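Local atomic coordinates of serine protease inhibitor (Thermoanaerobacter tengcongensis, PDB entry 2PEF), a protein that probably inhibits serine proteases by the serpin mechanism and is seen here in the latent state, with its reactive loop inserted into the main sheet. Residues A[168-173]-A[213-218]; A[198-203]-A[256-261]; A[285-290]-A[305-310]. All coordinates share one frame; numbering follows the deposited sequence.

Contact 1: A[168-173]-A[213-218]; sequences AEWETV and FVKPYA
Trp170 and Tyr217 meet in what corresponds to the serpin breach, the end of the main sheet where the reactive loop begins to insert. Two backbone bonds join the two segments around the Trp170–Tyr217 bridge: Ala218 N donates to Glu169 O (2.8 Å), nearly straight at 176°, and Glu171 N donates to Pro216 O (3.1 Å). The indole is packed on both faces. On one, Tyr217 lies almost parallel, its plane turned by 8°, but displaced in its own plane, with little of one ring above the other; the nearest approach is Trp170 CZ3 to Tyr217 CE2, 3.3 Å. On the opposite face the Lys215 chain crosses at about a right angle, with CD 3.9 Å from the centroid of the six-membered ring of Trp170, a CH-pi contact. Lys215 is extended as far as CE, and its last torsion (chi4 56°) then turns NZ off the indole toward two waters. One accepts from Lys215 NZ and Thr172 N and donates to Pro216 O; the other accepts from Lys215 NZ and donates to Thr172 O. Ala168 CB adds a contact with Tyr217 CD2 at 3.6 Å. Lys215 NZ has a further partner in Glu201 on strand 191-201, Trp170 NE1 donates to Asp319 O, and Tyr217 OH is hydrogen-bonded to Thr323 on inserted strand 322-331, while strand 222-229 packs against the Tyr217 side chain.

Contact 2: A[198-203]-A[256-261]; sequences NSEENL and ITLVRA
Ser199 and Glu201 pair antiparallel with Ala261 and Val259, the axes of strand segments 198-201 and 256-261 approaching to 4.6 Å with their directions 170° apart. Each of the two pairs is bonded in both directions, from Ser199 N to Ala261 O (3.0 Å) and back from Ala261 N to Ser199 O, then from Glu201 N to Val259 O and back from Val259 N to Glu201 O; Glu200 and Arg260 form the non-hydrogen-bonded pair between them. Where the strand bends at Asn202 the pairing weakens: Thr257 N reaches Asn202 O at 3.2 Å from above the carbonyl plane, 61° out of it. One face carries Ser199, Glu201 and Ala261. Ser199 OG sits between its backbone N and carbonyl carbon (chi1 62°), which brings it 3.6 Å from Ala261 CB and lets it donate to the anti lone pair of Glu201 OE2 at 2.7 Å. Glu201 bends at chi2, laying CG 3.8 Å from Ala261 CB, and Lys215 is a second partner of OE2. With an alanine in place of Ser199 the hydroxyl donor is gone, and the Glu201 carboxylate is likely to be held by Lys215 with less restraint on its rotation. Beside Glu200, Leu258 CD1 lies against Glu200 OE1 and, 3.7 Å away, Asn202 OD1. On the other face Glu200 OE2 and Arg260 NH1 are joined through a water. This pairing matches serpin sheet C, and its chemistry implies two unlike faces: a buried carboxylate likely stabilised by hydroxyl and lysine, and an exposed, water-bridged Glu200–Arg260 pair, its attraction probably weaker than that of a direct salt bridge.

Contact 3: A[285-290]-A[305-310]; sequences DAFLPD and LYISEV
Pro289 lies over one face of the Tyr306 ring, its CB 3.9 Å from the ring centroid and 17° off the normal, a CH-pi contact, with Pro289 CA against Tyr306 CD2 at 3.6 Å. Tyr306 reaches this position because chi1 (68°) places CG between its backbone N and carbonyl carbon, turning the ring back across the 285-290 chain. Phe287 is oriented differently: its ring crosses Ile307 obliquely, CE2 meeting Ile307 CG2 at 3.6 Å, while Val310 CG2 comes to the ring edge, 4.0 Å from the same Phe287 CE2. The two segments are the outgoing and returning arms of the connection between helix 275-280 and strand 310-318, the latter a strand of the main serpin sheet, and helix 275-280 packs on Phe287 through Leu278. Between the arms Ile307 N donates to Ala286 O at 2.8 Å, and beside this bond Ala286 CB touches Ile307 CD1. A water donates to both Phe287 O and Ile307 O, 2.7 Å from the latter; it lies in the plane of the Tyr306 ring, at its edge. Beyond Ile307, Asn275 ND2 holds Ser308 O, and Asn275 OD1 accepts from Val310 N.

In the fold
Contacts 1 and 2 adjoin, their centres about 12 Å apart, and their segments alternate along the chain (168-173, 198-203, 213-218, 256-261). They touch through the salt bridge from Lys215 NZ to Glu201 OE2, 2.8 Å long, which ties the probable breach region to the pairing that matches sheet C. Contact 3 follows both in sequence and lies on the other side of the molecule's centre, its own centre about 41 Å from that of contact 1 and 48 Å from that of contact 2. Strand 310-318 links the ends: it begins at contact 3 and finishes just before Asp319, beside Trp170, paired with strand 255-273 and inserted strand 322-331, consistent with the expanded main sheet of a latent serpin.

Contact 1: A[168-173]-A[213-218]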
ATOM      1  N   ALA A 168       2.579  -6.131  13.982  1.00 11.52           N
ATOM      2  CA  ALA A 168       1.823  -7.228  14.561  1.00 11.07           C
ATOM      3  C   ALA A 168       2.718  -8.391  14.956  1.00 11.98           C
ATOM      4  O   ALA A 168       3.736  -8.647  14.318  1.00 11.61           O
ATOM      5  CB  ALA A 168       0.756  -7.695  13.591  1.00 12.50           C
ATOM      6  N   GLU A 169       2.331  -9.080  16.025  1.00 10.79           N
ATOM      7  CA  GLU A 169       2.986 -10.311  16.441  1.00 10.67           C
ATOM      8  C   GLU A 169       2.250 -11.500  15.827  1.00  9.73           C
ATOM      9  O   GLU A 169       1.031 -11.451  15.665  1.00  9.37           O
ATOM     10  CB  GLU A 169       2.944 -10.418  17.964  1.00  9.84           C
ATOM     11  CG  GLU A 169       3.782 -11.541  18.560  1.00 14.73           C
ATOM     12  CD  GLU A 169       3.957 -11.413  20.060  1.00 14.30           C
ATOM     13  OE1 GLU A 169       4.309 -10.313  20.532  1.00 22.88           O
ATOM     14  OE2 GLU A 169       3.756 -12.422  20.772  1.00 22.84           O
ATOM     15  N   TRP A 170       2.975 -12.572  15.510  1.00  9.22           N
ATOM     16  CA  TRP A 170       2.325 -13.820  15.096  1.00  9.84           C
ATOM     17  C   TRP A 170       1.435 -14.330  16.221  1.00  9.84           C
ATOM     18  O   TRP A 170       1.739 -14.123  17.394  1.00 10.16           O
ATOM     19  CB  TRP A 170       3.354 -14.898  14.749  1.00 10.40           C
ATOM     20  CG  TRP A 170       4.241 -14.556  13.600  1.00 10.01           C
ATOM     21  CD1 TRP A 170       5.607 -14.429  13.624  1.00 11.91           C
ATOM     22  CD2 TRP A 170       3.837 -14.306  12.251  1.00  9.37           C
ATOM     23  NE1 TRP A 170       6.074 -14.109  12.367  1.00  9.39           N
ATOM     24  CE2 TRP A 170       5.009 -14.035  11.505  1.00  9.40           C
ATOM     25  CE3 TRP A 170       2.593 -14.288  11.592  1.00  9.02           C
ATOM     26  CZ2 TRP A 170       4.979 -13.750  10.137  1.00  9.60           C
ATOM     27  CZ3 TRP A 170       2.563 -14.001  10.232  1.00 10.52           C
ATOM     28  CH2 TRP A 170       3.747 -13.727   9.521  1.00  9.59           C
ATOM     29  N   GLU A 171       0.345 -15.000  15.867  1.00 10.80           N
ATOM     30  CA  GLU A 171      -0.505 -15.628  16.881  1.00 10.48           C
ATOM     31  C   GLU A 171       0.313 -16.670  17.640  1.00 10.40           C
ATOM     32  O   GLU A 171       0.210 -16.784  18.864  1.00  9.61           O
ATOM     33  CB  GLU A 171      -1.756 -16.251  16.254  1.00 12.27           C
ATOM     34  CG  GLU A 171      -2.620 -17.007  17.260  1.00 12.23           C
ATOM     35  CD  GLU A 171      -3.826 -17.666  16.635  1.00 13.53           C
ATOM     36  OE1 GLU A 171      -3.647 -18.525  15.742  1.00 14.31           O
ATOM     37  OE2 GLU A 171      -4.956 -17.338  17.059  1.00 13.70           O
ATOM     38  N   THR A 172       1.133 -17.414  16.899  1.00 11.39           N
ATOM     39  CA  THR A 172       2.133 -18.297  17.471  1.00 11.79           C
ATOM     40  C   THR A 172       3.497 -17.842  16.963  1.00 12.21           C
ATOM     41  O   THR A 172       3.818 -18.033  15.789  1.00 12.42           O
ATOM     42  CB  THR A 172       1.909 -19.770  17.046  1.00 13.77           C
ATOM     43  OG1 THR A 172       0.540 -20.144  17.250  1.00 11.30           O
ATOM     44  CG2 THR A 172       2.815 -20.705  17.837  1.00 13.09           C
ATOM     45  N   VAL A 173       4.295 -17.231  17.837  1.00 11.91           N
ATOM     46  CA  VAL A 173       5.647 -16.813  17.445  1.00 12.15           C
ATOM     47  C   VAL A 173       6.527 -18.029  17.149  1.00 11.74           C
ATOM     48  O   VAL A 173       6.259 -19.131  17.630  1.00 12.31           O
ATOM     49  CB  VAL A 173       6.331 -15.884  18.490  1.00 12.18           C
ATOM     50  CG1 VAL A 173       5.612 -14.545  18.573  1.00 11.79           C
ATOM     51  CG2 VAL A 173       6.405 -16.534  19.864  1.00 14.45           C
ATOM     52  N   PHE A 213      -0.232 -20.812   1.890  1.00 11.25           N
ATOM     53  CA  PHE A 213      -0.862 -20.879   3.202  1.00 11.95           C
ATOM     54  C   PHE A 213      -1.260 -19.498   3.715  1.00 11.20           C
ATOM     55  O   PHE A 213      -0.840 -18.462   3.177  1.00 11.61           O
ATOM     56  CB  PHE A 213       0.073 -21.562   4.209  1.00 12.52           C
ATOM     57  CG  PHE A 213       1.367 -20.820   4.444  1.00 14.06           C
ATOM     58  CD1 PHE A 213       1.436 -19.790   5.383  1.00 15.66           C
ATOM     59  CD2 PHE A 213       2.523 -21.161   3.737  1.00 13.76           C
ATOM     60  CE1 PHE A 213       2.625 -19.104   5.607  1.00 16.03           C
ATOM     61  CE2 PHE A 213       3.722 -20.477   3.956  1.00 13.56           C
ATOM     62  CZ  PHE A 213       3.771 -19.448   4.886  1.00 15.46           C
ATOM     63  N   VAL A 214      -2.076 -19.500   4.763  1.00 11.82           N
ATOM     64  CA  VAL A 214      -2.467 -18.282   5.459  1.00 12.35           C
ATOM     65  C   VAL A 214      -2.081 -18.463   6.930  1.00 12.76           C
ATOM     66  O   VAL A 214      -2.435 -19.469   7.559  1.00 13.53           O
ATOM     67  CB  VAL A 214      -3.983 -18.005   5.317  1.00 12.36           C
ATOM     68  CG1 VAL A 214      -4.360 -16.648   5.916  1.00 12.71           C
ATOM     69  CG2 VAL A 214      -4.421 -18.079   3.859  1.00 14.42           C
ATOM     70  N   LYS A 215      -1.312 -17.511   7.448  1.00 11.54           N
ATOM     71  CA  LYS A 215      -0.848 -17.542   8.835  1.00 11.21           C
ATOM     72  C   LYS A 215      -1.384 -16.335   9.592  1.00 10.37           C
ATOM     73  O   LYS A 215      -1.159 -15.198   9.176  1.00 10.99           O
ATOM     74  CB  LYS A 215       0.682 -17.573   8.892  1.00  9.10           C
ATOM     75  CG  LYS A 215       1.256 -17.494  10.305  1.00 11.61           C
ATOM     76  CD  LYS A 215       2.776 -17.687  10.325  1.00 10.40           C
ATOM     77  CE  LYS A 215       3.303 -17.814  11.761  1.00 10.88           C
ATOM     78  NZ  LYS A 215       2.644 -18.911  12.538  1.00 10.31           N
ATOM     79  N   PRO A 216      -2.094 -16.573  10.712  1.00 10.85           N
ATOM     80  CA  PRO A 216      -2.717 -15.481  11.461  1.00 10.80           C
ATOM     81  C   PRO A 216      -1.770 -14.694  12.375  1.00 10.70           C
ATOM     82  O   PRO A 216      -0.848 -15.264  12.972  1.00  9.09           O
ATOM     83  CB  PRO A 216      -3.752 -16.205  12.317  1.00 10.82           C
ATOM     84  CG  PRO A 216      -3.142 -17.551  12.570  1.00  9.14           C
ATOM     85  CD  PRO A 216      -2.374 -17.891  11.321  1.00 10.54           C
ATOM     86  N   TYR A 217      -1.996 -13.385  12.463  1.00  9.45           N
ATOM     87  CA  TYR A 217      -1.384 -12.570  13.509  1.00 10.16           C
ATOM     88  C   TYR A 217      -2.235 -12.644  14.769  1.00  9.97           C
ATOM     89  O   TYR A 217      -3.416 -13.012  14.719  1.00  9.37           O
ATOM     90  CB  TYR A 217      -1.212 -11.116  13.055  1.00  9.84           C
ATOM     91  CG  TYR A 217      -0.246 -10.970  11.904  1.00  9.84           C
ATOM     92  CD1 TYR A 217      -0.713 -10.842  10.598  1.00  9.09           C
ATOM     93  CD2 TYR A 217       1.139 -10.988  12.118  1.00 11.54           C
ATOM     94  CE1 TYR A 217       0.168 -10.717   9.529  1.00 10.39           C
ATOM     95  CE2 TYR A 217       2.033 -10.864  11.055  1.00 10.09           C
ATOM     96  CZ  TYR A 217       1.535 -10.739   9.761  1.00 10.22           C
ATOM     97  OH  TYR A 217       2.391 -10.617   8.698  1.00 10.81           O
ATOM     98  N   ALA A 218      -1.619 -12.301  15.896  1.00  9.45           N
ATOM     99  CA  ALA A 218      -2.287 -12.313  17.194  1.00  9.28           C
ATOM    100  C   ALA A 218      -3.626 -11.600  17.118  1.00  9.29           C
ATOM    101  O   ALA A 218      -3.720 -10.518  16.527  1.00 10.58           O
ATOM    102  CB  ALA A 218      -1.405 -11.638  18.231  1.00  9.05           C
TER
HETATM  103  O   HOH W   1       0.654 -17.512  13.921  1.00 10.69           O
HETATM  104  O   HOH W   2       4.574 -20.103  14.319  1.00 16.89           O

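Contact 2: A[198-203]-A[256-261]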
ATOM      1  N   ASN A 198       9.893 -22.334  10.396  1.00 11.48           N
ATOM      2  CA  ASN A 198       8.969 -23.458  10.249  1.00 10.90           C
ATOM      3  C   ASN A 198       7.766 -23.326  11.162  1.00 10.75           C
ATOM      4  O   ASN A 198       7.908 -23.002  12.346  1.00 11.42           O
ATOM      5  CB  ASN A 198       9.669 -24.774  10.594  1.00 11.58           C
ATOM      6  CG  ASN A 198      10.732 -25.167   9.589  1.00 14.78           C
ATOM      7  OD1 ASN A 198      10.741 -24.705   8.449  1.00 14.94           O
ATOM      8  ND2 ASN A 198      11.635 -26.048  10.012  1.00 19.05           N
ATOM      9  N   SER A 199       6.589 -23.603  10.611  1.00 10.55           N
ATOM     10  CA  SER A 199       5.356 -23.609  11.388  1.00 11.12           C
ATOM     11  C   SER A 199       4.355 -24.627  10.860  1.00 11.28           C
ATOM     12  O   SER A 199       4.494 -25.146   9.747  1.00 11.79           O
ATOM     13  CB  SER A 199       4.715 -22.221  11.379  1.00 11.39           C
ATOM     14  OG  SER A 199       4.374 -21.842  10.057  1.00 10.31           O
ATOM     15  N   GLU A 200       3.351 -24.917  11.682  1.00 11.75           N
ATOM     16  CA  GLU A 200       2.178 -25.636  11.227  1.00 12.19           C
ATOM     17  C   GLU A 200       1.074 -24.626  11.023  1.00 12.13           C
ATOM     18  O   GLU A 200       0.730 -23.875  11.940  1.00 13.10           O
ATOM     19  CB  GLU A 200       1.728 -26.666  12.254  1.00 12.33           C
ATOM     20  CG  GLU A 200       2.598 -27.894  12.322  1.00 13.67           C
ATOM     21  CD  GLU A 200       2.255 -28.774  13.500  1.00 16.56           C
ATOM     22  OE1 GLU A 200       1.198 -28.552  14.138  1.00 15.03           O
ATOM     23  OE2 GLU A 200       3.049 -29.692  13.786  1.00 14.72           O
ATOM     24  N   GLU A 201       0.526 -24.598   9.816  1.00 11.36           N
ATOM     25  CA  GLU A 201      -0.591 -23.707   9.526  1.00 10.90           C
ATOM     26  C   GLU A 201      -1.840 -24.512   9.211  1.00 10.99           C
ATOM     27  O   GLU A 201      -1.758 -25.710   8.938  1.00 12.34           O
ATOM     28  CB  GLU A 201      -0.236 -22.726   8.404  1.00 11.29           C
ATOM     29  CG  GLU A 201       0.981 -21.842   8.703  1.00 10.11           C
ATOM     30  CD  GLU A 201       0.883 -21.055  10.010  1.00 14.58           C
ATOM     31  OE1 GLU A 201      -0.240 -20.749  10.486  1.00 10.25           O
ATOM     32  OE2 GLU A 201       1.956 -20.737  10.560  1.00 13.07           O
ATOM     33  N   ASN A 202      -2.999 -23.859   9.282  1.00 10.54           N
ATOM     34  CA  ASN A 202      -4.271 -24.561   9.162  1.00 11.31           C
ATOM     35  C   ASN A 202      -5.180 -24.075   8.037  1.00 11.57           C
ATOM     36  O   ASN A 202      -6.358 -24.436   7.969  1.00 12.44           O
ATOM     37  CB  ASN A 202      -4.976 -24.581  10.517  1.00 12.60           C
ATOM     38  CG  ASN A 202      -4.301 -25.526  11.485  1.00 14.38           C
ATOM     39  OD1 ASN A 202      -4.470 -26.741  11.393  1.00 18.30           O
ATOM     40  ND2 ASN A 202      -3.516 -24.976  12.405  1.00 18.43           N
ATOM     41  N   LEU A 203      -4.603 -23.280   7.139  1.00 10.75           N
ATOM     42  CA  LEU A 203      -5.279 -22.855   5.926  1.00 11.66           C
ATOM     43  C   LEU A 203      -4.327 -23.061   4.767  1.00 11.16           C
ATOM     44  O   LEU A 203      -3.220 -22.519   4.766  1.00 10.29           O
ATOM     45  CB  LEU A 203      -5.700 -21.390   6.014  1.00 10.91           C
ATOM     46  CG  LEU A 203      -6.937 -21.056   6.848  1.00 13.64           C
ATOM     47  CD1 LEU A 203      -7.178 -19.563   6.795  1.00 12.97           C
ATOM     48  CD2 LEU A 203      -8.179 -21.815   6.371  1.00 15.55           C
ATOM     49  N   ILE A 256      -9.257 -25.831   5.121  1.00 13.55           N
ATOM     50  CA  ILE A 256      -8.933 -26.016   6.524  1.00 13.45           C
ATOM     51  C   ILE A 256      -8.278 -27.381   6.658  1.00 12.63           C
ATOM     52  O   ILE A 256      -8.947 -28.419   6.636  1.00 11.58           O
ATOM     53  CB  ILE A 256     -10.179 -25.896   7.433  1.00 13.13           C
ATOM     54  CG1 ILE A 256     -10.881 -24.555   7.183  1.00 16.64           C
ATOM     55  CG2 ILE A 256      -9.786 -26.049   8.902  1.00 15.18           C
ATOM     56  CD1 ILE A 256     -12.278 -24.477   7.749  1.00 18.93           C
ATOM     57  N   THR A 257      -6.953 -27.351   6.766  1.00 11.85           N
ATOM     58  CA  THR A 257      -6.117 -28.542   6.765  1.00 12.70           C
ATOM     59  C   THR A 257      -4.725 -28.168   7.265  1.00 12.14           C
ATOM     60  O   THR A 257      -4.265 -27.031   7.070  1.00 13.58           O
ATOM     61  CB  THR A 257      -6.045 -29.210   5.354  1.00 12.69           C
ATOM     62  OG1 THR A 257      -5.125 -30.309   5.373  1.00 13.88           O
ATOM     63  CG2 THR A 257      -5.616 -28.219   4.285  1.00 14.42           C
ATOM     64  N   LEU A 258      -4.063 -29.126   7.906  1.00 12.15           N
ATOM     65  CA  LEU A 258      -2.728 -28.923   8.464  1.00 11.60           C
ATOM     66  C   LEU A 258      -1.685 -28.867   7.357  1.00 12.26           C
ATOM     67  O   LEU A 258      -1.649 -29.741   6.479  1.00 11.92           O
ATOM     68  CB  LEU A 258      -2.387 -30.042   9.461  1.00 12.87           C
ATOM     69  CG  LEU A 258      -1.173 -29.868  10.387  1.00 13.26           C
ATOM     70  CD1 LEU A 258      -1.370 -28.745  11.409  1.00 14.76           C
ATOM     71  CD2 LEU A 258      -0.827 -31.173  11.092  1.00 13.08           C
ATOM     72  N   VAL A 259      -0.853 -27.825   7.411  1.00 11.00           N
ATOM     73  CA  VAL A 259       0.198 -27.544   6.418  0.50 11.67           C
ATOM     74  C   VAL A 259       1.545 -27.347   7.118  1.00 12.46           C
ATOM     75  O   VAL A 259       1.615 -26.601   8.095  1.00 13.02           O
ATOM     76  CB  VAL A 259      -0.112 -26.221   5.648  0.50 11.40           C
ATOM     77  CG1 VAL A 259       0.864 -26.002   4.493  0.50 11.10           C
ATOM     78  CG2 VAL A 259      -1.548 -26.193   5.147  0.50 11.47           C
ATOM     79  N   ARG A 260       2.602 -27.969   6.604  1.00 11.96           N
ATOM     80  CA  ARG A 260       3.943 -27.700   7.091  1.00 12.39           C
ATOM     81  C   ARG A 260       4.488 -26.522   6.291  1.00 13.12           C
ATOM     82  O   ARG A 260       4.811 -26.660   5.106  1.00 11.84           O
ATOM     83  CB  ARG A 260       4.829 -28.938   6.939  1.00 11.77           C
ATOM     84  CG  ARG A 260       6.209 -28.766   7.517  1.00 15.33           C
ATOM     85  CD  ARG A 260       6.926 -30.092   7.711  1.00 16.88           C
ATOM     86  NE  ARG A 260       8.063 -29.902   8.602  1.00 21.48           N
ATOM     87  CZ  ARG A 260       8.003 -30.004   9.927  1.00 21.04           C
ATOM     88  NH1 ARG A 260       6.862 -30.323  10.532  1.00 22.05           N
ATOM     89  NH2 ARG A 260       9.090 -29.786  10.649  1.00 23.25           N
ATOM     90  N   ALA A 261       4.572 -25.366   6.947  1.00 12.21           N
ATOM     91  CA  ALA A 261       4.928 -24.114   6.276  1.00 12.26           C
ATOM     92  C   ALA A 261       6.348 -23.671   6.590  1.00 12.86           C
ATOM     93  O   ALA A 261       6.859 -23.912   7.684  1.00 12.15           O
ATOM     94  CB  ALA A 261       3.943 -23.017   6.653  1.00 13.09           C
TER
HETATM   95  O   HOH W   3       5.739 -29.457  13.308  1.00 33.44           O

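Contact 3: A[285-290]-A[305-310]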
ATOM      1  N   ASP A 285      -6.307  12.947 -17.204  1.00 17.39           N
ATOM      2  CA  ASP A 285      -6.483  14.402 -17.127  1.00 17.84           C
ATOM      3  C   ASP A 285      -5.754  15.026 -15.944  1.00 16.90           C
ATOM      4  O   ASP A 285      -5.189  16.105 -16.071  1.00 16.78           O
ATOM      5  CB  ASP A 285      -7.965  14.777 -17.059  1.00 18.20           C
ATOM      6  CG  ASP A 285      -8.636  14.777 -18.419  1.00 20.17           C
ATOM      7  OD1 ASP A 285      -8.146  14.088 -19.341  1.00 24.99           O
ATOM      8  OD2 ASP A 285      -9.669  15.465 -18.561  1.00 19.97           O
ATOM      9  N   ALA A 286      -5.766  14.337 -14.802  1.00 17.76           N
ATOM     10  CA  ALA A 286      -5.146  14.840 -13.572  1.00 17.08           C
ATOM     11  C   ALA A 286      -3.662  15.169 -13.744  1.00 17.70           C
ATOM     12  O   ALA A 286      -3.129  16.051 -13.063  1.00 18.39           O
ATOM     13  CB  ALA A 286      -5.335  13.839 -12.445  1.00 17.05           C
ATOM     14  N   PHE A 287      -3.005  14.450 -14.651  1.00 17.95           N
ATOM     15  CA  PHE A 287      -1.570  14.614 -14.890  1.00 18.87           C
ATOM     16  C   PHE A 287      -1.248  15.639 -15.980  1.00 18.96           C
ATOM     17  O   PHE A 287      -0.077  15.949 -16.214  1.00 19.11           O
ATOM     18  CB  PHE A 287      -0.928  13.260 -15.224  1.00 19.04           C
ATOM     19  CG  PHE A 287      -1.067  12.235 -14.132  1.00 18.33           C
ATOM     20  CD1 PHE A 287      -2.033  11.236 -14.216  1.00 18.52           C
ATOM     21  CD2 PHE A 287      -0.234  12.270 -13.012  1.00 19.25           C
ATOM     22  CE1 PHE A 287      -2.166  10.288 -13.205  1.00 17.47           C
ATOM     23  CE2 PHE A 287      -0.356  11.326 -11.998  1.00 19.71           C
ATOM     24  CZ  PHE A 287      -1.324  10.333 -12.091  1.00 17.82           C
ATOM     25  N   LEU A 288      -2.281  16.166 -16.638  1.00 19.42           N
ATOM     26  CA  LEU A 288      -2.101  17.100 -17.752  1.00 20.21           C
ATOM     27  C   LEU A 288      -2.300  18.546 -17.296  1.00 20.86           C
ATOM     28  O   LEU A 288      -3.386  18.899 -16.837  1.00 21.96           O
ATOM     29  CB  LEU A 288      -3.074  16.776 -18.893  1.00 20.24           C
ATOM     30  CG  LEU A 288      -3.127  15.357 -19.474  1.00 18.42           C
ATOM     31  CD1 LEU A 288      -4.257  15.237 -20.491  1.00 18.27           C
ATOM     32  CD2 LEU A 288      -1.800  14.942 -20.095  1.00 19.26           C
ATOM     33  N   PRO A 289      -1.251  19.388 -17.417  1.00 21.60           N
ATOM     34  CA  PRO A 289      -1.333  20.795 -17.003  1.00 22.28           C
ATOM     35  C   PRO A 289      -2.476  21.582 -17.652  1.00 22.26           C
ATOM     36  O   PRO A 289      -3.118  22.394 -16.981  1.00 23.26           O
ATOM     37  CB  PRO A 289       0.028  21.376 -17.419  1.00 22.60           C
ATOM     38  CG  PRO A 289       0.630  20.372 -18.348  1.00 23.59           C
ATOM     39  CD  PRO A 289       0.087  19.047 -17.933  1.00 21.89           C
ATOM     40  N   ASP A 290      -2.731  21.330 -18.935  1.00 22.44           N
ATOM     41  CA  ASP A 290      -3.759  22.057 -19.684  1.00 22.67           C
ATOM     42  C   ASP A 290      -5.165  21.453 -19.567  1.00 22.58           C
ATOM     43  O   ASP A 290      -6.147  22.093 -19.954  1.00 23.17           O
ATOM     44  CB  ASP A 290      -3.359  22.173 -21.158  1.00 22.98           C
ATOM     45  N   LEU A 305      -3.757  23.889 -11.145  1.00 18.45           N
ATOM     46  CA  LEU A 305      -3.100  22.774 -10.479  1.00 17.78           C
ATOM     47  C   LEU A 305      -3.243  21.473 -11.255  1.00 16.69           C
ATOM     48  O   LEU A 305      -4.283  21.205 -11.858  1.00 15.98           O
ATOM     49  CB  LEU A 305      -3.634  22.602  -9.053  1.00 17.88           C
ATOM     50  CG  LEU A 305      -3.248  23.672  -8.030  1.00 19.37           C
ATOM     51  CD1 LEU A 305      -3.477  23.142  -6.630  1.00 22.16           C
ATOM     52  CD2 LEU A 305      -1.799  24.093  -8.199  1.00 19.15           C
ATOM     53  N   TYR A 306      -2.175  20.684 -11.240  1.00 16.93           N
ATOM     54  CA  TYR A 306      -2.167  19.348 -11.825  1.00 17.06           C
ATOM     55  C   TYR A 306      -1.199  18.471 -11.041  1.00 16.82           C
ATOM     56  O   TYR A 306      -0.292  18.978 -10.381  1.00 17.66           O
ATOM     57  CB  TYR A 306      -1.778  19.401 -13.308  1.00 17.94           C
ATOM     58  CG  TYR A 306      -0.344  19.797 -13.585  1.00 17.70           C
ATOM     59  CD1 TYR A 306       0.633  18.828 -13.812  1.00 19.41           C
ATOM     60  CD2 TYR A 306       0.032  21.143 -13.639  1.00 20.14           C
ATOM     61  CE1 TYR A 306       1.953  19.184 -14.075  1.00 20.74           C
ATOM     62  CE2 TYR A 306       1.349  21.510 -13.902  1.00 20.22           C
ATOM     63  CZ  TYR A 306       2.303  20.525 -14.119  1.00 20.68           C
ATOM     64  OH  TYR A 306       3.604  20.884 -14.380  1.00 20.94           O
ATOM     65  N   ILE A 307      -1.393  17.159 -11.109  1.00 15.54           N
ATOM     66  CA  ILE A 307      -0.507  16.236 -10.412  1.00 15.51           C
ATOM     67  C   ILE A 307       0.774  16.025 -11.215  1.00 14.87           C
ATOM     68  O   ILE A 307       0.728  15.670 -12.394  1.00 15.74           O
ATOM     69  CB  ILE A 307      -1.194  14.885 -10.124  1.00 14.98           C
ATOM     70  CG1 ILE A 307      -2.442  15.103  -9.261  1.00 17.23           C
ATOM     71  CG2 ILE A 307      -0.214  13.917  -9.449  1.00 14.42           C
ATOM     72  CD1 ILE A 307      -3.300  13.869  -9.075  1.00 16.75           C
ATOM     73  N   SER A 308       1.911  16.260 -10.564  1.00 14.03           N
ATOM     74  CA  SER A 308       3.213  16.015 -11.173  1.00 13.89           C
ATOM     75  C   SER A 308       3.583  14.543 -11.037  1.00 14.36           C
ATOM     76  O   SER A 308       3.796  13.855 -12.036  1.00 14.57           O
ATOM     77  CB  SER A 308       4.285  16.905 -10.538  1.00 14.09           C
ATOM     78  OG  SER A 308       4.314  16.739  -9.131  1.00 17.13           O
ATOM     79  N   GLU A 309       3.649  14.065  -9.797  1.00 13.64           N
ATOM     80  CA  GLU A 309       3.978  12.669  -9.529  1.00 14.32           C
ATOM     81  C   GLU A 309       3.167  12.102  -8.379  1.00 13.67           C
ATOM     82  O   GLU A 309       2.860  12.806  -7.411  1.00 14.39           O
ATOM     83  CB  GLU A 309       5.473  12.504  -9.230  1.00 14.63           C
ATOM     84  CG  GLU A 309       6.402  12.728 -10.424  1.00 17.53           C
ATOM     85  CD  GLU A 309       7.815  12.218 -10.183  1.00 16.10           C
ATOM     86  OE1 GLU A 309       8.095  11.714  -9.073  1.00 24.13           O
ATOM     87  OE2 GLU A 309       8.645  12.322 -11.112  1.00 24.10           O
ATOM     88  N   VAL A 310       2.817  10.826  -8.499  1.00 12.37           N
ATOM     89  CA  VAL A 310       2.297  10.058  -7.376  1.00 13.15           C
ATOM     90  C   VAL A 310       3.396   9.070  -6.998  1.00 13.14           C
ATOM     91  O   VAL A 310       3.755   8.192  -7.791  1.00 13.47           O
ATOM     92  CB  VAL A 310       0.975   9.330  -7.727  1.00 11.94           C
ATOM     93  CG1 VAL A 310       0.505   8.471  -6.556  1.00 14.04           C
ATOM     94  CG2 VAL A 310      -0.106  10.337  -8.105  1.00 15.16           C
TER
HETATM   95  O   HOH W   4       2.089  15.399 -14.692  1.00 24.21           O